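Local coordinates for protein aldehyde Dehydrogenase (Burkholderia cenocepacia, PDB 4O6R) that probably oxidises aldehydes with NAD(P)+ as a member of the aldehyde dehydrogenase family, and binds adenosine monophosphate in its nucleotide pocket, at residues A[28-33]-A[95-100]; A[418-423]-A[437-442]. All blocks are in the same frame, centred on the assembly; numbering follows the deposited sequence.

Interaction 1. Residues A[28-33]-A[95-100]; sequences IDVLNP and SLDTGH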
loop_
_atom_site.group_PDB
_atom_site.type_symbol
_atom_site.label_atom_id
_atom_site.label_comp_id
_atom_site.label_asym_id
_atom_site.label_seq_id
_atom_site.Cartn_x
_atom_site.Cartn_y
_atom_site.Cartn_z
ATOM N N ILE A 28 33.121 1.514 33.204
ATOM C CA ILE A 28 33.723 0.535 32.313
ATOM C C ILE A 28 34.835 1.195 31.496
ATOM O O ILE A 28 34.665 2.316 31.014
ATOM C CB ILE A 28 32.663 -0.058 31.403
ATOM C CG1 ILE A 28 31.776 -1.003 32.235
ATOM C CG2 ILE A 28 33.317 -0.816 30.268
ATOM C CD1 ILE A 28 30.499 -1.451 31.556
ATOM N N ASP A 29 35.970 0.506 31.359
ATOM C CA ASP A 29 37.084 1.037 30.566
ATOM C C ASP A 29 36.813 0.789 29.076
ATOM O O ASP A 29 36.439 -0.321 28.697
ATOM C CB ASP A 29 38.418 0.381 30.954
ATOM C CG ASP A 29 39.006 0.903 32.260
ATOM O OD1 ASP A 29 38.408 1.730 32.977
ATOM O OD2 ASP A 29 40.128 0.467 32.570
ATOM N N VAL A 30 36.992 1.825 28.254
ATOM C CA VAL A 30 36.803 1.729 26.811
ATOM C C VAL A 30 38.176 1.738 26.193
ATOM O O VAL A 30 38.960 2.657 26.435
ATOM C CB VAL A 30 35.987 2.887 26.251
ATOM C CG1 VAL A 30 35.873 2.778 24.726
ATOM C CG2 VAL A 30 34.606 2.887 26.903
ATOM N N LEU A 31 38.464 0.706 25.417
ATOM C CA LEU A 31 39.797 0.496 24.877
ATOM C C LEU A 31 39.894 0.902 23.405
ATOM O O LEU A 31 38.905 0.808 22.634
ATOM C CB LEU A 31 40.265 -0.958 25.078
ATOM C CG LEU A 31 40.190 -1.512 26.509
ATOM C CD1 LEU A 31 40.773 -2.913 26.590
ATOM C CD2 LEU A 31 40.938 -0.576 27.439
ATOM N N ASN A 32 41.086 1.350 23.041
ATOM C CA ASN A 32 41.465 1.576 21.665
ATOM C C ASN A 32 42.050 0.278 21.115
ATOM O O ASN A 32 43.104 -0.146 21.557
ATOM C CB ASN A 32 42.516 2.682 21.605
ATOM C CG ASN A 32 42.960 3.000 20.184
ATOM O OD1 ASN A 32 42.690 2.251 19.245
ATOM N ND2 ASN A 32 43.633 4.149 20.025
ATOM N N PRO A 33 41.379 -0.353 20.140
ATOM C CA PRO A 33 41.889 -1.619 19.584
ATOM C C PRO A 33 43.188 -1.537 18.777
ATOM O O PRO A 33 43.802 -2.567 18.517
ATOM C CB PRO A 33 40.741 -2.116 18.737
ATOM C CG PRO A 33 40.006 -0.882 18.335
ATOM C CD PRO A 33 40.197 0.135 19.422
ATOM N N SER A 95 36.314 5.676 14.571
ATOM C CA SER A 95 37.576 4.970 14.292
ATOM C C SER A 95 38.408 4.697 15.543
ATOM O O SER A 95 38.998 3.636 15.670
ATOM C CB SER A 95 38.438 5.712 13.254
ATOM O OG SER A 95 37.808 5.672 11.972
ATOM N N LEU A 96 38.458 5.653 16.453
ATOM C CA LEU A 96 39.237 5.519 17.678
ATOM C C LEU A 96 38.723 4.349 18.525
ATOM O O LEU A 96 39.509 3.556 19.045
ATOM C CB LEU A 96 39.152 6.812 18.482
ATOM C CG LEU A 96 40.071 6.967 19.683
ATOM C CD1 LEU A 96 41.525 7.113 19.263
ATOM C CD2 LEU A 96 39.639 8.167 20.527
ATOM N N ASP A 97 37.406 4.253 18.615
ATOM C CA ASP A 97 36.699 3.318 19.482
ATOM C C ASP A 97 36.577 1.919 18.860
ATOM O O ASP A 97 36.685 0.911 19.542
ATOM C CB ASP A 97 35.286 3.909 19.708
ATOM C CG ASP A 97 34.582 3.343 20.911
ATOM O OD1 ASP A 97 35.210 2.584 21.685
ATOM O OD2 ASP A 97 33.391 3.679 21.077
ATOM N N THR A 98 36.336 1.857 17.564
ATOM C CA THR A 98 36.009 0.590 16.914
ATOM C C THR A 98 37.169 -0.065 16.187
ATOM O O THR A 98 37.146 -1.261 15.986
ATOM C CB THR A 98 34.939 0.773 15.844
ATOM O OG1 THR A 98 35.427 1.661 14.827
ATOM C CG2 THR A 98 33.687 1.300 16.452
ATOM N N GLY A 99 38.159 0.733 15.778
ATOM C CA GLY A 99 39.201 0.258 14.900
ATOM C C GLY A 99 38.901 0.367 13.410
ATOM O O GLY A 99 39.752 0.018 12.608
ATOM N N HIS A 100 37.718 0.816 13.014
ATOM C CA HIS A 100 37.426 0.965 11.599
ATOM C C HIS A 100 38.416 1.948 11.013
ATOM O O HIS A 100 38.644 2.987 11.625
ATOM C CB HIS A 100 36.057 1.546 11.376
ATOM C CG HIS A 100 34.931 0.700 11.887
ATOM N ND1 HIS A 100 33.609 1.057 11.721
ATOM C CD2 HIS A 100 34.924 -0.441 12.611
ATOM C CE1 HIS A 100 32.834 0.162 12.302
ATOM N NE2 HIS A 100 33.606 -0.771 12.838
HETATM O O HOH W 1 36.567 0.491 21.991
HETATM O O HOH W 2 41.699 3.046 16.746
#

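Interaction 2. Residues A[418-423]-A[437-442]; sequences LGSGLW and IDAGMC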
loop_
_atom_site.group_PDB
_atom_site.type_symbol
_atom_site.label_atom_id
_atom_site.label_comp_id
_atom_site.label_asym_id
_atom_site.label_seq_id
_atom_site.Cartn_x
_atom_site.Cartn_y
_atom_site.Cartn_z
ATOM N N LEU A 418 20.665 -15.101 6.669
ATOM C CA LEU A 418 20.599 -13.662 6.771
ATOM C C LEU A 418 20.764 -13.079 5.353
ATOM O O LEU A 418 19.753 -12.835 4.678
ATOM C CB LEU A 418 21.639 -13.148 7.779
ATOM C CG LEU A 418 21.614 -11.659 8.080
ATOM C CD1 LEU A 418 20.251 -11.221 8.562
ATOM C CD2 LEU A 418 22.645 -11.360 9.151
ATOM N N GLY A 419 22.000 -12.900 4.884
ATOM C CA GLY A 419 22.265 -12.443 3.524
ATOM C C GLY A 419 22.882 -13.544 2.683
ATOM O O GLY A 419 23.205 -14.602 3.191
ATOM N N SER A 420 23.030 -13.280 1.396
ATOM C CA SER A 420 23.510 -14.215 0.414
ATOM C C SER A 420 23.729 -13.431 -0.883
ATOM O O SER A 420 23.250 -12.311 -1.037
ATOM C CB SER A 420 22.460 -15.318 0.133
ATOM O OG SER A 420 21.380 -14.760 -0.582
ATOM N N GLY A 421 24.481 -13.997 -1.802
ATOM C CA GLY A 421 24.593 -13.398 -3.105
ATOM C C GLY A 421 25.318 -14.274 -4.081
ATOM O O GLY A 421 25.837 -15.342 -3.728
ATOM N N LEU A 422 25.271 -13.855 -5.339
ATOM C CA LEU A 422 25.839 -14.650 -6.396
ATOM C C LEU A 422 26.260 -13.775 -7.541
ATOM O O LEU A 422 25.737 -12.667 -7.732
ATOM C CB LEU A 422 24.844 -15.729 -6.849
ATOM C CG LEU A 422 23.551 -15.108 -7.362
ATOM C CD1 LEU A 422 23.539 -15.206 -8.855
ATOM C CD2 LEU A 422 22.328 -15.771 -6.793
ATOM N N TRP A 423 27.163 -14.312 -8.342
ATOM C CA TRP A 423 27.678 -13.597 -9.499
ATOM C C TRP A 423 27.518 -14.473 -10.722
ATOM O O TRP A 423 28.085 -15.555 -10.793
ATOM C CB TRP A 423 29.160 -13.239 -9.277
ATOM C CG TRP A 423 29.353 -12.458 -8.048
ATOM C CD1 TRP A 423 29.273 -12.903 -6.755
ATOM C CD2 TRP A 423 29.662 -11.072 -7.978
ATOM N NE1 TRP A 423 29.492 -11.869 -5.891
ATOM C CE2 TRP A 423 29.746 -10.735 -6.616
ATOM C CE3 TRP A 423 29.871 -10.077 -8.942
ATOM C CZ2 TRP A 423 30.025 -9.433 -6.183
ATOM C CZ3 TRP A 423 30.142 -8.768 -8.516
ATOM C CH2 TRP A 423 30.217 -8.463 -7.147
ATOM N N ILE A 437 17.507 -19.563 -2.409
ATOM C CA ILE A 437 18.455 -19.433 -1.320
ATOM C C ILE A 437 17.705 -18.980 -0.075
ATOM O O ILE A 437 16.892 -18.053 -0.150
ATOM C CB ILE A 437 19.585 -18.441 -1.672
ATOM C CG1 ILE A 437 20.491 -19.022 -2.787
ATOM C CG2 ILE A 437 20.437 -18.125 -0.450
ATOM C CD1 ILE A 437 21.284 -17.951 -3.478
ATOM N N ASP A 438 17.983 -19.650 1.042
ATOM C CA ASP A 438 17.425 -19.309 2.347
ATOM C C ASP A 438 18.092 -18.082 2.919
ATOM O O ASP A 438 19.154 -18.190 3.533
ATOM C CB ASP A 438 17.740 -20.416 3.363
ATOM C CG ASP A 438 17.097 -21.725 3.040
ATOM O OD1 ASP A 438 16.109 -21.769 2.268
ATOM O OD2 ASP A 438 17.586 -22.732 3.621
ATOM N N ALA A 439 17.495 -16.922 2.723
ATOM C CA ALA A 439 18.071 -15.708 3.225
ATOM C C ALA A 439 17.037 -14.604 3.115
ATOM O O ALA A 439 16.129 -14.679 2.261
ATOM C CB ALA A 439 19.313 -15.327 2.415
ATOM N N GLY A 440 17.182 -13.585 3.949
ATOM C CA GLY A 440 16.317 -12.407 3.857
ATOM C C GLY A 440 16.712 -11.459 2.733
ATOM O O GLY A 440 15.920 -10.618 2.325
ATOM N N MET A 441 17.950 -11.600 2.258
ATOM C CA MET A 441 18.534 -10.706 1.272
ATOM C C MET A 441 19.442 -11.490 0.326
ATOM O O MET A 441 20.197 -12.352 0.771
ATOM C CB MET A 441 19.337 -9.627 1.987
ATOM C CG MET A 441 18.514 -8.819 2.980
ATOM S SD MET A 441 19.552 -7.829 4.055
ATOM C CE MET A 441 20.131 -9.081 5.187
ATOM N N CYS A 442 19.358 -11.175 -0.963
ATOM C CA CYS A 442 20.202 -11.812 -1.969
ATOM C C CYS A 442 20.709 -10.749 -2.940
ATOM O O CYS A 442 19.924 -10.049 -3.561
ATOM C CB CYS A 442 19.440 -12.896 -2.732
ATOM S SG CYS A 442 20.509 -13.791 -3.874
#

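Interaction 1. Residues A[28-33]-A[95-100]
N32 and P33 of the segment 28-33 meet the last turn of helix 87-98 at D97 and just beyond it at G99. The CA atoms of N32 and D97 lie 5.5 Å apart, yet no direct hydrogen bond joins the two backbones. G99, the first residue past the helix, has a positive phi of 88°, while its N still bonds to the O of S95. With no side chain on G99, P33 CG can lie 3.5 Å from G99 N. P33 CD rests against the O of L96 and the O of D97. N32 and L96 cross at about a right angle, N32 ND2 reaching to within 3.7 Å of L96 CD1. With CG anti to the backbone N (chi1 -179°), the N32 amide extends toward the helix, where a water lies between, 2.8 Å from N32 OD1 and 3.0 Å from the O of S95. The same OD1 also accepts from the N of H34. Farther back on the strand, V30 CG1 presses closely on D97 OD1, at 3.1 Å, the two side chains again crossing steeply. The other carboxylate oxygen, D97 OD2, accepts from the N of L187 at the start of helix 187-199, so the aspartate touches the strand with one oxygen and ties this helix end to a second helix with the other. Strand 27-32 pairs antiparallel with strand 37-43, where V30 touches I42; Y370 packs against P33, and beyond the turn H100 bonds to D109 in helix 102-123.

Interaction 2. Residues A[418-423]-A[437-442]
S420 projects toward the parallel neighbouring segment and lodges among I437, A439, M441 and C442. Its chi1 of 71° places OG between the backbone N and the carbonyl carbon, from where the hydroxyl donates to the O of M441 at 3.0 Å, coming in tilted 19° from the carbonyl plane. The same OG lies alongside C442, 3.4 Å from its CB, while CG2 of I437, the first residue past helix 427-436, leans on S420 CB. L422, two residues on, comes over the same helix-facing side: its CD2 is 4.0 Å from C442 SG and also touches I437 CD1, the leucine and isoleucine crossing at a slant. At the other end L418 and M441 lie side by side and point the same way, although M441 has a second conformer and the meeting of its methyl with L418 is less certain. L418 O is gripped twice, by the N of G440 at 2.8 Å and the N of M441 at 3.3 Å, the latter lying in the carbonyl plane. These bonds close the beta-alpha-beta crossover from strand 421-423 through helix 427-436 to strand 441-444, which pairs onward with a strand of the second subunit. In this buried setting the serine hydroxyl and the L418 carbonyl find their partners in backbone groups across the contact, so these polar groups are paired where the chain enters the two strands, while L422, I437 and C442 make the apolar contacts on the side of helix 427-436.

How the interactions relate
Both contacts are buried, but they stand on opposite sides of the chain's centre, about 31 Å apart between centres and about 16 Å between nearest atoms, and they share no elements. Interaction 1 seats an N-terminal hairpin strand on a helix end through close van der Waals contacts and water, without a direct hydrogen bond, and no other subunit touches its segments. Interaction 2 joins consecutive parallel strands within one sheet by direct hydrogen bonds, at the edge where that sheet continues into a neighbouring subunit. Each approaches to about 12 Å from the bound adenosine monophosphate, through D97 in interaction 1 and L418 in interaction 2, so neither lines the nucleotide pocket.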